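Local coordinates for protein NAD nucleotidase (Haemophilus influenzae, PDB 3ZTV) that degrades NAD in the periplasm to adenosine and nicotinamide riboside, acting as a zinc-dependent 5'-nucleotidase and NAD pyrophosphatase of the family that includes human CD73, at residues S364-G369 with A414-G419; I386-I391 with G410-D415. One frame throughout, in Å; residues are numbered along the deposited sequence.

Contact 1 (S364-G369 with A414-G419); sequences SAMPGG and ADILPG
A single antiparallel bridge joins Met-366 to Ile-416, where two loops of the C-terminal domain of the 5'-nucleotidase run past each other. The two are a hydrogen-bonded pair: Met-366 N gives its hydrogen to Ile-416 O at 2.9 Å, almost straight at 171°, and Ile-416 N returns the bond to Met-366 O. Ile-416 O also accepts a hydrogen from a water that donates its other to Ser-364 O, which carries the pairing one step further. In this domain the first loop leads from strand 357-362 to helix 386-396 and the second from strand 404-408 to strand 419-422; the apolar side chains of Met-366 and Ile-416 both pack on Phe-390 of that helix and on Ile-361 of strand 357-362. Bent at its third torsion (chi3 -73°), the flexible methionine brings CE to 3.8 Å from Ile-416 CG2. Ala-365 CB and Leu-417 CD2 pack tightly at 3.5 Å. Beyond the bridge, a side chain takes over from the backbone: Asp-415 OD1 accepts Gly-368 N at 2.8 Å, the donor lying above the carboxylate plane. The absence of side chains on Gly-368 and Gly-369 lets the two backbones lie close, Gly-368 CA 3.7 Å from Ala-414 O.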
ATOM      1  N   SER A 364      -8.158 -50.972   4.940  1.00 19.62           N
ATOM      2  CA  SER A 364      -8.335 -51.666   3.675  1.00 22.23           C
ATOM      3  C   SER A 364      -7.708 -50.911   2.512  1.00 19.09           C
ATOM      4  O   SER A 364      -7.572 -49.687   2.554  1.00 21.35           O
ATOM      5  CB  SER A 364      -9.823 -51.887   3.398  1.00 23.44           C
ATOM      6  OG  SER A 364     -10.369 -52.830   4.303  1.00 27.17           O
ATOM      7  N   ALA A 365      -7.339 -51.653   1.475  1.00 19.37           N
ATOM      8  CA  ALA A 365      -6.804 -51.064   0.257  1.00 20.05           C
ATOM      9  C   ALA A 365      -7.747 -49.990  -0.276  1.00 18.90           C
ATOM     10  O   ALA A 365      -8.969 -50.128  -0.205  1.00 20.23           O
ATOM     11  CB  ALA A 365      -6.587 -52.143  -0.794  1.00 20.14           C
ATOM     12  N   MET A 366      -7.170 -48.911  -0.794  1.00 15.39           N
ATOM     13  CA  MET A 366      -7.943 -47.869  -1.463  1.00 15.53           C
ATOM     14  C   MET A 366      -7.874 -48.110  -2.970  1.00 14.10           C
ATOM     15  O   MET A 366      -6.824 -47.922  -3.583  1.00 15.14           O
ATOM     16  CB  MET A 366      -7.400 -46.488  -1.090  1.00 16.24           C
ATOM     17  CG  MET A 366      -7.734 -46.085   0.340  1.00 14.50           C
ATOM     18  SD  MET A 366      -6.887 -44.595   0.915  1.00 13.92           S
ATOM     19  CE  MET A 366      -5.215 -45.200   1.143  1.00 17.98           C
ATOM     20  N   PRO A 367      -8.984 -48.570  -3.570  1.00 14.40           N
ATOM     21  CA  PRO A 367      -8.954 -48.970  -4.981  1.00 15.75           C
ATOM     22  C   PRO A 367      -8.553 -47.818  -5.898  1.00 13.13           C
ATOM     23  O   PRO A 367      -8.974 -46.676  -5.688  1.00 13.94           O
ATOM     24  CB  PRO A 367     -10.400 -49.397  -5.260  1.00 16.22           C
ATOM     25  CG  PRO A 367     -10.962 -49.746  -3.922  1.00 19.21           C
ATOM     26  CD  PRO A 367     -10.294 -48.822  -2.946  1.00 16.70           C
ATOM     27  N   GLY A 368      -7.740 -48.139  -6.899  1.00 14.62           N
ATOM     28  CA  GLY A 368      -7.307 -47.183  -7.899  1.00 13.38           C
ATOM     29  C   GLY A 368      -7.004 -47.898  -9.201  1.00 14.68           C
ATOM     30  O   GLY A 368      -7.448 -49.032  -9.414  1.00 16.35           O
ATOM     31  N   GLY A 369      -6.247 -47.246 -10.075  1.00 14.16           N
ATOM     32  CA  GLY A 369      -5.889 -47.841 -11.346  1.00 15.94           C
ATOM     33  C   GLY A 369      -7.056 -47.887 -12.309  1.00 14.95           C
ATOM     34  O   GLY A 369      -8.151 -47.411 -12.009  1.00 14.17           O
ATOM     35  N   ALA A 414      -2.722 -47.421  -9.702  1.00 18.67           N
ATOM     36  CA  ALA A 414      -2.928 -48.663  -8.965  1.00 18.76           C
ATOM     37  C   ALA A 414      -3.615 -48.412  -7.635  1.00 16.01           C
ATOM     38  O   ALA A 414      -3.702 -47.269  -7.176  1.00 16.85           O
ATOM     39  CB  ALA A 414      -1.601 -49.385  -8.748  1.00 20.54           C
ATOM     40  N   ASP A 415      -4.106 -49.483  -7.016  1.00 17.01           N
ATOM     41  CA  ASP A 415      -4.651 -49.392  -5.672  1.00 15.17           C
ATOM     42  C   ASP A 415      -3.544 -48.907  -4.749  1.00 15.82           C
ATOM     43  O   ASP A 415      -2.366 -49.186  -4.983  1.00 15.55           O
ATOM     44  CB  ASP A 415      -5.125 -50.763  -5.161  1.00 16.48           C
ATOM     45  CG  ASP A 415      -6.250 -51.368  -5.996  1.00 17.54           C
ATOM     46  OD1 ASP A 415      -6.735 -50.735  -6.950  1.00 16.65           O
ATOM     47  OD2 ASP A 415      -6.664 -52.502  -5.674  1.00 22.86           O
ATOM     48  N   ILE A 416      -3.920 -48.194  -3.697  1.00 13.72           N
ATOM     49  CA  ILE A 416      -2.979 -47.853  -2.645  1.00 15.35           C
ATOM     50  C   ILE A 416      -3.237 -48.797  -1.478  1.00 15.71           C
ATOM     51  O   ILE A 416      -4.302 -48.754  -0.861  1.00 16.26           O
ATOM     52  CB  ILE A 416      -3.120 -46.385  -2.208  1.00 15.15           C
ATOM     53  CG1 ILE A 416      -2.829 -45.462  -3.392  1.00 16.10           C
ATOM     54  CG2 ILE A 416      -2.184 -46.079  -1.052  1.00 15.68           C
ATOM     55  CD1 ILE A 416      -2.993 -43.980  -3.089  1.00 17.86           C
ATOM     56  N   LEU A 417      -2.263 -49.657  -1.197  1.00 16.29           N
ATOM     57  CA  LEU A 417      -2.429 -50.740  -0.231  1.00 15.95           C
ATOM     58  C   LEU A 417      -1.935 -50.343   1.153  1.00 17.82           C
ATOM     59  O   LEU A 417      -1.062 -49.486   1.282  1.00 18.51           O
ATOM     60  CB  LEU A 417      -1.676 -51.985  -0.714  1.00 17.82           C
ATOM     61  CG  LEU A 417      -2.004 -52.490  -2.120  1.00 19.58           C
ATOM     62  CD1 LEU A 417      -1.207 -53.752  -2.434  1.00 20.16           C
ATOM     63  CD2 LEU A 417      -3.493 -52.741  -2.281  1.00 18.32           C
ATOM     64  N   PRO A 418      -2.488 -50.976   2.201  1.00 16.86           N
ATOM     65  CA  PRO A 418      -2.020 -50.712   3.565  1.00 15.33           C
ATOM     66  C   PRO A 418      -0.548 -51.079   3.731  1.00 14.42           C
ATOM     67  O   PRO A 418      -0.038 -51.927   2.996  1.00 16.84           O
ATOM     68  CB  PRO A 418      -2.897 -51.633   4.425  1.00 17.33           C
ATOM     69  CG  PRO A 418      -3.366 -52.696   3.486  1.00 18.87           C
ATOM     70  CD  PRO A 418      -3.538 -52.008   2.167  1.00 19.35           C
ATOM     71  N   GLY A 419       0.120 -50.445   4.689  1.00 15.79           N
ATOM     72  CA  GLY A 419       1.508 -50.748   4.974  1.00 16.61           C
ATOM     73  C   GLY A 419       2.377 -49.508   4.988  1.00 14.59           C
ATOM     74  O   GLY A 419       1.878 -48.382   5.020  1.00 15.64           O
TER
HETATM   75  O   HOH W   1      -4.926 -48.589   2.000  1.00 20.97           O

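Contact 2 (I386-I391 with G410-D415); sequences IATRFI and GGVRAD. With ADN (adenosine), chain D.
The back of the adenosine pocket is where Val-412 meets helix 386-396 of the C-terminal domain, its two methyls set against Thr-388 and Ile-391. Val-412 directly follows Gly-410 and Gly-411, which close a short 3-10 turn beside the nucleoside. With its CB directed at the helix, the valine flanks Thr-388 OG1 with both methyls, and CG1 reaches Ile-391 as well. CG2 comes to 3.2 Å from Thr-388 OG1, a close methyl-to-hydroxyl contact in which the two side chains cross at about a right angle. CG1 lies 3.5 Å from the same threonine OG1. It is also 3.8 Å from Ile-391 CG1, the two chains sliding past each other in opposite directions. The rotation of Val-412 at chi1 (-42°) keeps both methyls on the helix side, astride the threonine oxygen. Ala-387, one turn before Ile-391 on the helix, adds its small CB 4.2 Å from Ala-414 O, and its size suits a place where the helix runs close to the loop backbone. On the pocket side, the bare glycine backbone lets the nucleoside lie close, Gly-410 CA 3.4 Å from adenosine O2' and Gly-411 CA 3.6 Å from adenosine N3. Asn-408, Asn-434, Ser-462 and Asp-522 are hydrogen-bonded to the nucleoside. No hydrogen bond links helix and loop across this contact. It therefore rests on van der Waals packing of the branched Val-412, Thr-388 and Ile-391, with Ala-387 beside them, while the threonine hydroxyl, the polar side-chain group at the interface, is bonded to Ser-385 OG.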
ATOM      1  N   ILE A 386     -11.131 -44.679  -4.851  1.00 11.60           N
ATOM      2  CA  ILE A 386     -10.870 -44.046  -3.563  1.00 12.44           C
ATOM      3  C   ILE A 386      -9.443 -43.494  -3.525  1.00 12.35           C
ATOM      4  O   ILE A 386      -9.182 -42.459  -2.907  1.00 11.28           O
ATOM      5  CB  ILE A 386     -11.098 -45.024  -2.381  1.00 12.89           C
ATOM      6  CG1 ILE A 386     -12.556 -45.501  -2.360  1.00 13.75           C
ATOM      7  CG2 ILE A 386     -10.758 -44.349  -1.063  1.00 13.36           C
ATOM      8  CD1 ILE A 386     -12.857 -46.537  -1.280  1.00 16.73           C
ATOM      9  N   ALA A 387      -8.525 -44.174  -4.204  1.00 11.69           N
ATOM     10  CA  ALA A 387      -7.147 -43.699  -4.288  1.00 12.51           C
ATOM     11  C   ALA A 387      -7.066 -42.304  -4.914  1.00 11.58           C
ATOM     12  O   ALA A 387      -6.230 -41.497  -4.515  1.00 11.31           O
ATOM     13  CB  ALA A 387      -6.267 -44.697  -5.042  1.00 11.64           C
ATOM     14  N   THR A 388      -7.943 -42.016  -5.872  1.00  9.60           N
ATOM     15  CA  THR A 388      -7.983 -40.683  -6.474  1.00 11.33           C
ATOM     16  C   THR A 388      -8.466 -39.630  -5.473  1.00 10.24           C
ATOM     17  O   THR A 388      -7.928 -38.519  -5.422  1.00  9.90           O
ATOM     18  CB  THR A 388      -8.840 -40.653  -7.751  1.00  9.16           C
ATOM     19  OG1 THR A 388      -8.309 -41.593  -8.693  1.00 11.07           O
ATOM     20  CG2 THR A 388      -8.825 -39.264  -8.371  1.00 10.23           C
ATOM     21  N   ARG A 389      -9.476 -39.972  -4.671  1.00 10.68           N
ATOM     22  CA  ARG A 389      -9.896 -39.087  -3.583  1.00 10.29           C
ATOM     23  C   ARG A 389      -8.719 -38.802  -2.645  1.00 10.01           C
ATOM     24  O   ARG A 389      -8.504 -37.661  -2.236  1.00 11.15           O
ATOM     25  CB  ARG A 389     -11.096 -39.672  -2.821  1.00 11.78           C
ATOM     26  CG  ARG A 389     -11.651 -38.782  -1.713  1.00 11.06           C
ATOM     27  CD  ARG A 389     -11.085 -39.157  -0.357  1.00 14.08           C
ATOM     28  NE  ARG A 389     -11.509 -38.248   0.709  1.00 13.44           N
ATOM     29  CZ  ARG A 389     -12.445 -38.522   1.614  1.00 15.19           C
ATOM     30  NH1 ARG A 389     -13.088 -39.683   1.594  1.00 15.96           N
ATOM     31  NH2 ARG A 389     -12.740 -37.626   2.545  1.00 16.13           N
ATOM     32  N   PHE A 390      -7.951 -39.835  -2.317  1.00 10.44           N
ATOM     33  CA  PHE A 390      -6.750 -39.668  -1.507  1.00 11.86           C
ATOM     34  C   PHE A 390      -5.790 -38.643  -2.128  1.00 10.81           C
ATOM     35  O   PHE A 390      -5.313 -37.726  -1.452  1.00 10.16           O
ATOM     36  CB  PHE A 390      -6.054 -41.021  -1.355  1.00 13.30           C
ATOM     37  CG  PHE A 390      -4.947 -41.031  -0.346  1.00 18.73           C
ATOM     38  CD1 PHE A 390      -4.805 -40.000   0.562  1.00 21.23           C
ATOM     39  CD2 PHE A 390      -4.056 -42.091  -0.294  1.00 20.97           C
ATOM     40  CE1 PHE A 390      -3.789 -40.014   1.488  1.00 23.39           C
ATOM     41  CE2 PHE A 390      -3.036 -42.112   0.632  1.00 26.41           C
ATOM     42  CZ  PHE A 390      -2.902 -41.070   1.528  1.00 25.43           C
ATOM     43  N   ILE A 391      -5.494 -38.808  -3.412  1.00 10.12           N
ATOM     44  CA  ILE A 391      -4.596 -37.875  -4.079  1.00  9.53           C
ATOM     45  C   ILE A 391      -5.173 -36.457  -4.039  1.00  9.06           C
ATOM     46  O   ILE A 391      -4.449 -35.490  -3.789  1.00 10.28           O
ATOM     47  CB  ILE A 391      -4.267 -38.313  -5.524  1.00  9.94           C
ATOM     48  CG1 ILE A 391      -3.542 -39.664  -5.510  1.00 12.24           C
ATOM     49  CG2 ILE A 391      -3.416 -37.254  -6.212  1.00 10.59           C
ATOM     50  CD1 ILE A 391      -2.338 -39.687  -4.625  1.00 13.24           C
ATOM     51  N   GLY A 410      -7.393 -41.187 -13.945  1.00 10.76           N
ATOM     52  CA  GLY A 410      -6.287 -41.705 -14.732  1.00 12.19           C
ATOM     53  C   GLY A 410      -4.930 -41.300 -14.190  1.00 14.60           C
ATOM     54  O   GLY A 410      -3.897 -41.803 -14.638  1.00 14.99           O
ATOM     55  N   GLY A 411      -4.925 -40.385 -13.226  1.00 13.25           N
ATOM     56  CA  GLY A 411      -3.689 -39.911 -12.633  1.00 12.79           C
ATOM     57  C   GLY A 411      -3.201 -40.816 -11.520  1.00 14.08           C
ATOM     58  O   GLY A 411      -2.169 -40.554 -10.901  1.00 16.01           O
ATOM     59  N   VAL A 412      -3.956 -41.882 -11.255  1.00 13.03           N
ATOM     60  CA  VAL A 412      -3.595 -42.862 -10.235  1.00 18.63           C
ATOM     61  C   VAL A 412      -3.606 -44.265 -10.859  1.00 17.34           C
ATOM     62  O   VAL A 412      -4.643 -44.743 -11.324  1.00 19.71           O
ATOM     63  CB  VAL A 412      -4.530 -42.767  -9.001  1.00 21.44           C
ATOM     64  CG1 VAL A 412      -4.788 -41.306  -8.651  1.00 20.32           C
ATOM     65  CG2 VAL A 412      -5.845 -43.484  -9.251  1.00 20.07           C
ATOM     66  N   ARG A 413      -2.445 -44.915 -10.878  1.00 18.35           N
ATOM     67  CA  ARG A 413      -2.244 -46.108 -11.702  1.00 20.32           C
ATOM     68  C   ARG A 413      -2.495 -47.444 -11.009  1.00 19.34           C
ATOM     69  O   ARG A 413      -2.472 -48.489 -11.658  1.00 19.24           O
ATOM     70  CB  ARG A 413      -0.827 -46.115 -12.281  1.00 22.17           C
ATOM     71  CG  ARG A 413      -0.610 -45.177 -13.448  1.00 25.17           C
ATOM     72  CD  ARG A 413       0.813 -45.314 -13.966  1.00 29.63           C
ATOM     73  NE  ARG A 413       0.952 -44.851 -15.342  1.00 33.64           N
ATOM     74  CZ  ARG A 413       2.116 -44.735 -15.973  1.00 35.93           C
ATOM     75  NH1 ARG A 413       3.244 -45.043 -15.345  1.00 39.02           N
ATOM     76  NH2 ARG A 413       2.156 -44.308 -17.228  1.00 36.18           N
ATOM     77  N   ALA A 414      -2.722 -47.421  -9.702  1.00 18.67           N
ATOM     78  CA  ALA A 414      -2.928 -48.663  -8.965  1.00 18.76           C
ATOM     79  C   ALA A 414      -3.615 -48.412  -7.635  1.00 16.01           C
ATOM     80  O   ALA A 414      -3.702 -47.269  -7.176  1.00 16.85           O
ATOM     81  CB  ALA A 414      -1.601 -49.385  -8.748  1.00 20.54           C
ATOM     82  N   ASP A 415      -4.106 -49.483  -7.016  1.00 17.01           N
ATOM     83  CA  ASP A 415      -4.651 -49.392  -5.672  1.00 15.17           C
ATOM     84  C   ASP A 415      -3.544 -48.907  -4.749  1.00 15.82           C
ATOM     85  O   ASP A 415      -2.366 -49.186  -4.983  1.00 15.55           O
ATOM     86  CB  ASP A 415      -5.125 -50.763  -5.161  1.00 16.48           C
ATOM     87  CG  ASP A 415      -6.250 -51.368  -5.996  1.00 17.54           C
ATOM     88  OD1 ASP A 415      -6.735 -50.735  -6.950  1.00 16.65           O
ATOM     89  OD2 ASP A 415      -6.664 -52.502  -5.674  1.00 22.86           O
TER
HETATM   90  O5' ADN D1600      -3.331 -43.334 -20.570  1.00 29.03           O
HETATM   91  C5' ADN D1600      -3.800 -42.004 -20.800  1.00 21.36           C
HETATM   92  C4' ADN D1600      -4.550 -41.527 -19.562  1.00 18.48           C
HETATM   93  O4' ADN D1600      -3.642 -41.361 -18.470  1.00 17.36           O
HETATM   94  C3' ADN D1600      -5.221 -40.181 -19.757  1.00 16.87           C
HETATM   95  O3' ADN D1600      -6.556 -40.333 -20.247  1.00 20.38           O
HETATM   96  C2' ADN D1600      -5.206 -39.585 -18.363  1.00 14.93           C
HETATM   97  O2' ADN D1600      -6.363 -39.987 -17.620  1.00 16.73           O
HETATM   98  C1' ADN D1600      -3.983 -40.200 -17.710  1.00 16.23           C
HETATM   99  N9  ADN D1600      -2.862 -39.235 -17.759  1.00 13.80           N
HETATM  100  C8  ADN D1600      -1.922 -39.118 -18.718  1.00 15.51           C
HETATM  101  N7  ADN D1600      -1.051 -38.116 -18.419  1.00 15.58           N
HETATM  102  C5  ADN D1600      -1.442 -37.572 -17.245  1.00 13.72           C
HETATM  103  C6  ADN D1600      -0.985 -36.492 -16.342  1.00 14.88           C
HETATM  104  N6  ADN D1600       0.099 -35.732 -16.621  1.00 14.66           N
HETATM  105  N1  ADN D1600      -1.693 -36.276 -15.216  1.00 12.85           N
HETATM  106  C2  ADN D1600      -2.777 -37.006 -14.897  1.00 13.68           C
HETATM  107  N3  ADN D1600      -3.247 -37.999 -15.664  1.00 13.23           N
HETATM  108  C4  ADN D1600      -2.628 -38.324 -16.821  1.00 14.45           C

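Contacts 1 and 2 have centres 8 Å apart and share Ala-414 and Asp-415, so the loop after strand 404-408 faces helix 386-396 at one end and pairs with 364-369 at the other. The same helix meets both. Ala-387 N probably donates a hydrogen bond to Pro-367 O at 2.9 Å, while Phe-390 packs against Ile-416, its CD2 3.5 Å from CD1 of that isoleucine. Adenosine lies against the 410-411 end of this loop, and residue Gly-369 of contact 1 is about 10 Å from the nucleoside. Arg-413, a probable substrate-binding residue, belongs to contact 2 itself; Arg-373, likewise probable, is nearby, its side chain about 7 Å from that of Val-412.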